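Local coordinates for Ifi204 (Mus musculus domesticus, PDB 5YZW), which probably senses double-stranded DNA in interferon-linked innate immunity, recognising it through a HIN domain built from two OB folds, at residues L16-P21 against F57-I62; I63-Y68 against S81-V86. All coordinates share one frame; numbering follows the deposited sequence.

Interaction 1. Residues L16-P21 against F57-I62; sequences LKVTEP and FIPRNI
Leu16 and Pro59 bring the two backbones to a CA-CA distance of 5.0 Å, and the gap widens to 6.7 Å between the CA atoms of Val18 and Phe57, with no hydrogen bond between 16-21 and 57-62. The loop between strands 43-48 and 62-71 here packs on strand 11-25, where Leu16 and Lys17 form a classic beta bulge facing Thr36. Val18 supplies most of the side-chain contact. Its CG1 lies 3.5 Å from the carbonyl O of Phe57 and 4.1 Å from CD of Pro59, while CG2, anti to the backbone N, reaches CB of Phe57 at 4.1 Å. The Val18 side chain crosses those of Phe57 and Pro59 at about a right angle. CB of Pro59 rests 3.8 Å from the carbonyl O of Leu16. A serine in place of Val18 lacks both methyls and would probably leave a gap beside the Phe57 carbonyl and Pro59 CD. The Phe57 ring stands edge-to-face with Phe33. Pro59 is second in a type II turn from Ile58 to Asn61, within which Arg60 and Asn61 make backbone hydrogen bonds to Val15. The segments thus meet by apolar packing and carbonyl-to-carbon approaches, without directional polar bonds.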
ATOM      1  N   LEU A  16      -0.340 -12.248  -0.345  1.00 43.39           N
ATOM      2  CA  LEU A  16      -0.156 -12.158   1.101  1.00 48.12           C
ATOM      3  C   LEU A  16      -1.239 -11.334   1.791  1.00 48.28           C
ATOM      4  O   LEU A  16      -1.800 -11.768   2.797  1.00 56.11           O
ATOM      5  CB  LEU A  16       1.221 -11.568   1.421  1.00 49.99           C
ATOM      6  CG  LEU A  16       2.408 -12.372   0.864  1.00 56.05           C
ATOM      7  CD1 LEU A  16       3.706 -11.889   1.468  1.00 53.70           C
ATOM      8  CD2 LEU A  16       2.252 -13.855   1.095  1.00 54.21           C
ATOM      9  N   LYS A  17      -1.548 -10.157   1.265  1.00 48.69           N
ATOM     10  CA  LYS A  17      -2.484  -9.227   1.887  1.00 46.00           C
ATOM     11  C   LYS A  17      -3.069  -8.342   0.799  1.00 50.58           C
ATOM     12  O   LYS A  17      -2.437  -8.105  -0.237  1.00 46.36           O
ATOM     13  CB  LYS A  17      -1.801  -8.415   3.003  1.00 50.90           C
ATOM     14  CG  LYS A  17      -1.071  -7.126   2.596  1.00 74.18           C
ATOM     15  CD  LYS A  17      -1.912  -5.832   2.713  1.00 92.79           C
ATOM     16  CE  LYS A  17      -1.251  -4.673   1.945  1.00 87.17           C
ATOM     17  NZ  LYS A  17      -2.016  -3.435   2.124  1.00 83.44           N
ATOM     18  N   VAL A  18      -4.309  -7.899   1.018  1.00 44.89           N
ATOM     19  CA  VAL A  18      -5.030  -7.094   0.039  1.00 39.28           C
ATOM     20  C   VAL A  18      -5.864  -6.069   0.807  1.00 48.23           C
ATOM     21  O   VAL A  18      -6.268  -6.316   1.943  1.00 46.74           O
ATOM     22  CB  VAL A  18      -5.905  -8.004  -0.859  1.00 44.19           C
ATOM     23  CG1 VAL A  18      -7.042  -8.615  -0.056  1.00 47.80           C
ATOM     24  CG2 VAL A  18      -6.469  -7.238  -2.068  1.00 48.48           C
ATOM     25  N   THR A  19      -6.096  -4.901   0.199  1.00 43.38           N
ATOM     26  CA  THR A  19      -7.114  -3.973   0.689  1.00 44.61           C
ATOM     27  C   THR A  19      -8.405  -4.193  -0.079  1.00 46.98           C
ATOM     28  O   THR A  19      -8.403  -4.707  -1.199  1.00 47.67           O
ATOM     29  CB  THR A  19      -6.743  -2.490   0.514  1.00 47.83           C
ATOM     30  OG1 THR A  19      -6.898  -2.111  -0.869  1.00 43.97           O
ATOM     31  CG2 THR A  19      -5.348  -2.166   1.022  1.00 41.93           C
ATOM     32  N   GLU A  20      -9.510  -3.748   0.524  1.00 43.76           N
ATOM     33  CA  GLU A  20     -10.766  -3.645  -0.194  1.00 40.91           C
ATOM     34  C   GLU A  20     -10.574  -2.698  -1.377  1.00 43.86           C
ATOM     35  O   GLU A  20      -9.649  -1.876  -1.383  1.00 41.66           O
ATOM     36  CB  GLU A  20     -11.863  -3.104   0.731  1.00 49.90           C
ATOM     37  CG  GLU A  20     -11.536  -1.695   1.211  1.00 54.97           C
ATOM     38  CD  GLU A  20     -12.581  -1.102   2.156  1.00 69.94           C
ATOM     39  OE1 GLU A  20     -13.722  -1.612   2.215  1.00 76.56           O
ATOM     40  OE2 GLU A  20     -12.241  -0.122   2.851  1.00 68.02           O
ATOM     41  N   PRO A  21     -11.437  -2.774  -2.381  1.00 47.07           N
ATOM     42  CA  PRO A  21     -11.368  -1.786  -3.457  1.00 48.67           C
ATOM     43  C   PRO A  21     -11.919  -0.448  -2.983  1.00 52.01           C
ATOM     44  O   PRO A  21     -12.717  -0.363  -2.046  1.00 48.77           O
ATOM     45  CB  PRO A  21     -12.232  -2.387  -4.571  1.00 47.48           C
ATOM     46  CG  PRO A  21     -13.065  -3.430  -3.904  1.00 56.88           C
ATOM     47  CD  PRO A  21     -12.351  -3.890  -2.688  1.00 51.10           C
ATOM     48  N   PHE A  57      -7.371 -11.895  -5.894  1.00 46.10           N
ATOM     49  CA  PHE A  57      -6.396 -11.480  -4.891  1.00 48.70           C
ATOM     50  C   PHE A  57      -6.959 -11.780  -3.499  1.00 56.32           C
ATOM     51  O   PHE A  57      -7.287 -10.893  -2.701  1.00 52.17           O
ATOM     52  CB  PHE A  57      -6.027 -10.018  -5.083  1.00 51.22           C
ATOM     53  CG  PHE A  57      -5.077  -9.790  -6.219  1.00 44.98           C
ATOM     54  CD1 PHE A  57      -5.535  -9.787  -7.536  1.00 43.88           C
ATOM     55  CD2 PHE A  57      -3.717  -9.614  -5.980  1.00 46.83           C
ATOM     56  CE1 PHE A  57      -4.647  -9.579  -8.588  1.00 40.24           C
ATOM     57  CE2 PHE A  57      -2.824  -9.408  -7.019  1.00 46.51           C
ATOM     58  CZ  PHE A  57      -3.288  -9.387  -8.331  1.00 40.03           C
ATOM     59  N   ILE A  58      -7.085 -13.074  -3.246  1.00 48.55           N
ATOM     60  CA  ILE A  58      -7.476 -13.611  -1.946  1.00 55.56           C
ATOM     61  C   ILE A  58      -6.209 -14.072  -1.239  1.00 53.51           C
ATOM     62  O   ILE A  58      -5.430 -14.819  -1.837  1.00 59.95           O
ATOM     63  CB  ILE A  58      -8.462 -14.780  -2.099  1.00 56.28           C
ATOM     64  CG1 ILE A  58      -9.686 -14.339  -2.897  1.00 57.20           C
ATOM     65  CG2 ILE A  58      -8.853 -15.337  -0.737  1.00 58.00           C
ATOM     66  CD1 ILE A  58     -10.400 -13.171  -2.272  1.00 57.26           C
ATOM     67  N   PRO A  59      -5.960 -13.650   0.000  1.00 57.77           N
ATOM     68  CA  PRO A  59      -4.767 -14.125   0.712  1.00 60.43           C
ATOM     69  C   PRO A  59      -4.631 -15.642   0.639  1.00 59.88           C
ATOM     70  O   PRO A  59      -5.588 -16.379   0.873  1.00 60.81           O
ATOM     71  CB  PRO A  59      -5.011 -13.633   2.137  1.00 56.56           C
ATOM     72  CG  PRO A  59      -5.770 -12.298   1.929  1.00 56.02           C
ATOM     73  CD  PRO A  59      -6.700 -12.623   0.772  1.00 58.66           C
ATOM     74  N   ARG A  60      -3.429 -16.102   0.282  1.00 60.78           N
ATOM     75  CA  ARG A  60      -2.980 -17.490   0.128  1.00 62.99           C
ATOM     76  C   ARG A  60      -3.280 -18.067  -1.257  1.00 60.80           C
ATOM     77  O   ARG A  60      -2.814 -19.158  -1.559  1.00 63.54           O
ATOM     78  CB  ARG A  60      -3.540 -18.442   1.201  1.00 67.71           C
ATOM     79  CG  ARG A  60      -3.354 -17.908   2.615  1.00 81.02           C
ATOM     80  CD  ARG A  60      -3.791 -18.896   3.682  1.00 94.20           C
ATOM     81  NE  ARG A  60      -2.770 -19.900   3.997  1.00106.12           N
ATOM     82  CZ  ARG A  60      -1.468 -19.678   4.207  1.00108.84           C
ATOM     83  NH1 ARG A  60      -0.944 -18.457   4.184  1.00106.78           N
ATOM     84  NH2 ARG A  60      -0.679 -20.709   4.474  1.00110.56           N
ATOM     85  N   ASN A  61      -4.027 -17.368  -2.109  1.00 56.30           N
ATOM     86  CA  ASN A  61      -4.196 -17.808  -3.491  1.00 59.92           C
ATOM     87  C   ASN A  61      -2.875 -17.673  -4.239  1.00 63.13           C
ATOM     88  O   ASN A  61      -2.105 -16.738  -4.010  1.00 54.80           O
ATOM     89  CB  ASN A  61      -5.285 -16.974  -4.173  1.00 50.80           C
ATOM     90  CG  ASN A  61      -5.892 -17.646  -5.393  1.00 59.87           C
ATOM     91  OD1 ASN A  61      -5.673 -18.845  -5.662  1.00 58.72           O
ATOM     92  ND2 ASN A  61      -6.687 -16.874  -6.137  1.00 56.44           N
ATOM     93  N   ILE A  62      -2.587 -18.619  -5.126  1.00 56.55           N
ATOM     94  CA  ILE A  62      -1.391 -18.549  -5.957  1.00 51.25           C
ATOM     95  C   ILE A  62      -1.829 -18.184  -7.370  1.00 47.78           C
ATOM     96  O   ILE A  62      -2.812 -18.732  -7.883  1.00 50.55           O
ATOM     97  CB  ILE A  62      -0.594 -19.862  -5.902  1.00 61.72           C
ATOM     98  CG1 ILE A  62      -0.173 -20.115  -4.454  1.00 57.15           C
ATOM     99  CG2 ILE A  62       0.665 -19.752  -6.713  1.00 63.73           C
ATOM    100  CD1 ILE A  62       0.288 -21.529  -4.206  1.00 66.05           C
TER

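Interaction 2. Residues I63-Y68 against S81-V86; sequences IAISDY and SCVSDV
Val83 CG1 stands anti to the backbone N (chi1 -178°), which sets it 3.9 Å from CB of Ile63; the two side chains cross obliquely. In Ile63, CG2 lies anti to the carbonyl carbon and meets CB of Asp85 at 3.7 Å, while CG1 takes the position between N and the carbonyl carbon and brings CD1 to 4.1 Å from Val83 CG1. The backbones run antiparallel. Ala64 and Ser84 form the hydrogen-bonded pair: Ala64 N donates to Ser84 O at 2.9 Å, nearly in line with that carbonyl (C=O...N 164°), and Ser84 N returns a longer bond of 3.2 Å to Ala64 O. Ile65 and Val83 make the adjacent non-hydrogen-bonded pair, their side chains on the opposite face of the sheet from those of Ala64 and Ser84. Past it, a hydrogen bond of 2.7 Å from Ser66 N to Cys82 O, in the carbonyl plane, ties the loop after strand residues 63-65 to the 3-10 turn before strand 83-84. CA of Val83 adds a CA-H...O contact to Ala64 O at 3.2 Å. Cys82 SG lies 3.6 Å from Ser66 O, with Asp67 O close by. Strand 83-84 thus joins strand 62-71 of the first OB-type sheet; Ile65, Cys82 and Val83 pack on Ile77 of strand 74-77, and Ile63 and Ile65 on Val13 of strand 11-25.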
ATOM      1  N   ILE A  63      -1.151 -17.197  -7.969  1.00 44.41           N
ATOM      2  CA  ILE A  63      -1.627 -16.562  -9.197  1.00 41.54           C
ATOM      3  C   ILE A  63      -0.434 -16.283 -10.105  1.00 45.26           C
ATOM      4  O   ILE A  63       0.721 -16.287  -9.670  1.00 44.10           O
ATOM      5  CB  ILE A  63      -2.425 -15.245  -8.913  1.00 44.01           C
ATOM      6  CG1 ILE A  63      -1.533 -14.195  -8.259  1.00 41.31           C
ATOM      7  CG2 ILE A  63      -3.665 -15.503  -8.047  1.00 49.55           C
ATOM      8  CD1 ILE A  63      -2.241 -12.831  -7.955  1.00 40.04           C
ATOM      9  N   ALA A  64      -0.723 -16.056 -11.389  1.00 41.22           N
ATOM     10  CA  ALA A  64       0.301 -15.770 -12.394  1.00 37.33           C
ATOM     11  C   ALA A  64      -0.016 -14.407 -12.996  1.00 47.67           C
ATOM     12  O   ALA A  64      -1.134 -14.186 -13.471  1.00 50.07           O
ATOM     13  CB  ALA A  64       0.344 -16.880 -13.476  1.00 41.97           C
ATOM     14  N   ILE A  65       0.938 -13.478 -12.943  1.00 43.67           N
ATOM     15  CA  ILE A  65       0.702 -12.100 -13.375  1.00 46.65           C
ATOM     16  C   ILE A  65       1.491 -11.841 -14.656  1.00 44.81           C
ATOM     17  O   ILE A  65       2.719 -11.971 -14.665  1.00 43.91           O
ATOM     18  CB  ILE A  65       1.095 -11.082 -12.289  1.00 41.89           C
ATOM     19  CG1 ILE A  65       0.327 -11.329 -10.982  1.00 40.27           C
ATOM     20  CG2 ILE A  65       0.842  -9.666 -12.797  1.00 42.62           C
ATOM     21  CD1 ILE A  65       0.757 -10.381  -9.827  1.00 44.71           C
ATOM     22  N   SER A  66       0.802 -11.418 -15.715  1.00 45.43           N
ATOM     23  CA  SER A  66       1.457 -11.074 -16.974  1.00 44.24           C
ATOM     24  C   SER A  66       1.112  -9.652 -17.402  1.00 50.34           C
ATOM     25  O   SER A  66       0.226  -9.012 -16.842  1.00 50.27           O
ATOM     26  CB  SER A  66       1.061 -12.065 -18.085  1.00 55.62           C
ATOM     27  OG  SER A  66       1.160 -13.396 -17.624  1.00 48.87           O
ATOM     28  N   ASP A  67       1.799  -9.212 -18.460  1.00 51.39           N
ATOM     29  CA  ASP A  67       1.682  -7.868 -19.010  0.52 51.39           C
ATOM     30  C   ASP A  67       1.464  -6.826 -17.923  1.00 53.30           C
ATOM     31  O   ASP A  67       0.421  -6.160 -17.913  1.00 46.37           O
ATOM     32  CB  ASP A  67       0.554  -7.812 -20.041  0.52 52.60           C
ATOM     33  CG  ASP A  67       0.818  -8.715 -21.238  0.52 54.03           C
ATOM     34  OD1 ASP A  67       1.762  -8.422 -22.010  0.52 49.60           O
ATOM     35  OD2 ASP A  67       0.096  -9.722 -21.401  0.52 56.36           O
ATOM     36  N   TYR A  68       2.417  -6.692 -17.011  1.00 44.94           N
ATOM     37  CA  TYR A  68       2.310  -5.781 -15.888  1.00 45.52           C
ATOM     38  C   TYR A  68       3.363  -4.698 -16.048  1.00 45.65           C
ATOM     39  O   TYR A  68       4.302  -4.829 -16.836  1.00 49.86           O
ATOM     40  CB  TYR A  68       2.478  -6.526 -14.559  1.00 37.34           C
ATOM     41  CG  TYR A  68       3.795  -7.280 -14.398  1.00 43.99           C
ATOM     42  CD1 TYR A  68       4.912  -6.656 -13.848  1.00 43.44           C
ATOM     43  CD2 TYR A  68       3.914  -8.615 -14.771  1.00 50.04           C
ATOM     44  CE1 TYR A  68       6.112  -7.328 -13.685  1.00 44.06           C
ATOM     45  CE2 TYR A  68       5.132  -9.308 -14.602  1.00 40.03           C
ATOM     46  CZ  TYR A  68       6.211  -8.657 -14.063  1.00 42.13           C
ATOM     47  OH  TYR A  68       7.414  -9.294 -13.888  1.00 40.59           O
ATOM     48  N   SER A  81      -7.404  -9.823 -17.757  1.00 52.73           N
ATOM     49  CA  SER A  81      -6.686 -10.850 -18.519  1.00 62.40           C
ATOM     50  C   SER A  81      -5.234 -11.016 -18.081  1.00 60.36           C
ATOM     51  O   SER A  81      -4.594 -11.993 -18.491  1.00 57.77           O
ATOM     52  CB  SER A  81      -6.716 -10.536 -20.023  1.00 62.86           C
ATOM     53  OG  SER A  81      -6.470  -9.155 -20.246  1.00 66.63           O
ATOM     54  N   CYS A  82      -4.709 -10.102 -17.262  1.00 46.98           N
ATOM     55  CA  CYS A  82      -3.316 -10.181 -16.836  1.00 52.39           C
ATOM     56  C   CYS A  82      -3.062 -11.309 -15.843  1.00 50.55           C
ATOM     57  O   CYS A  82      -1.901 -11.658 -15.613  1.00 51.14           O
ATOM     58  CB  CYS A  82      -2.869  -8.856 -16.175  1.00 51.91           C
ATOM     59  SG  CYS A  82      -2.978  -7.354 -17.203  1.00 55.04           S
ATOM     60  N   VAL A  83      -4.102 -11.846 -15.210  1.00 47.82           N
ATOM     61  CA  VAL A  83      -3.947 -12.724 -14.051  1.00 51.27           C
ATOM     62  C   VAL A  83      -4.721 -14.018 -14.289  1.00 53.20           C
ATOM     63  O   VAL A  83      -5.869 -13.986 -14.739  1.00 55.42           O
ATOM     64  CB  VAL A  83      -4.438 -12.035 -12.757  1.00 52.79           C
ATOM     65  CG1 VAL A  83      -4.221 -12.945 -11.557  1.00 50.23           C
ATOM     66  CG2 VAL A  83      -3.733 -10.667 -12.543  1.00 37.36           C
ATOM     67  N   SER A  84      -4.086 -15.161 -14.002  1.00 52.80           N
ATOM     68  CA  SER A  84      -4.754 -16.465 -13.997  1.00 54.18           C
ATOM     69  C   SER A  84      -4.392 -17.171 -12.694  1.00 50.86           C
ATOM     70  O   SER A  84      -3.376 -16.846 -12.071  1.00 51.04           O
ATOM     71  CB  SER A  84      -4.359 -17.312 -15.219  1.00 67.04           C
ATOM     72  OG  SER A  84      -2.994 -17.653 -15.146  1.00 74.11           O
ATOM     73  N   ASP A  85      -5.250 -18.121 -12.250  1.00 57.36           N
ATOM     74  CA  ASP A  85      -5.066 -18.700 -10.915  1.00 65.38           C
ATOM     75  C   ASP A  85      -5.441 -20.186 -10.780  1.00 70.03           C
ATOM     76  O   ASP A  85      -5.817 -20.619  -9.684  1.00 70.01           O
ATOM     77  CB  ASP A  85      -5.870 -17.910  -9.871  1.00 71.31           C
ATOM     78  CG  ASP A  85      -7.361 -18.277  -9.848  1.00 79.88           C
ATOM     79  OD1 ASP A  85      -7.969 -18.484 -10.926  1.00 70.51           O
ATOM     80  OD2 ASP A  85      -7.925 -18.340  -8.731  1.00 89.98           O
ATOM     81  N   VAL A  86      -5.304 -20.997 -11.822  1.00 67.73           N
ATOM     82  CA  VAL A  86      -5.751 -22.390 -11.734  1.00 77.12           C
ATOM     83  C   VAL A  86      -4.535 -23.300 -11.575  1.00 85.25           C
ATOM     84  O   VAL A  86      -3.845 -23.607 -12.552  1.00 94.75           O
ATOM     85  CB  VAL A  86      -6.612 -22.792 -12.932  1.00 69.77           C
ATOM     86  CG1 VAL A  86      -7.037 -24.272 -12.807  1.00 73.26           C
ATOM     87  CG2 VAL A  86      -7.832 -21.888 -13.022  1.00 65.33           C
TER

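How the interactions relate
Interactions 1 and 2 follow in series along the chain, 57-62 running directly into 63-68, and their centres are 14 Å apart. They also touch through side chains: CE2 of Phe57 packs 3.6 Å from CD1 of Ile63, and CE1 of the same ring lies 4.2 Å from CG2 of Val83, so the phenylalanine whose CB meets Val18 also reaches the Ile63 and Val83 side chains, which pack against each other in interaction 2. A probable hydrogen bond of 3.2 Å from Asn61 ND2 to Asp85 OD2 adds a polar link. Strands 11-25 and 62-71 are neighbours in one sheet, placing both contacts in the same OB-type fold.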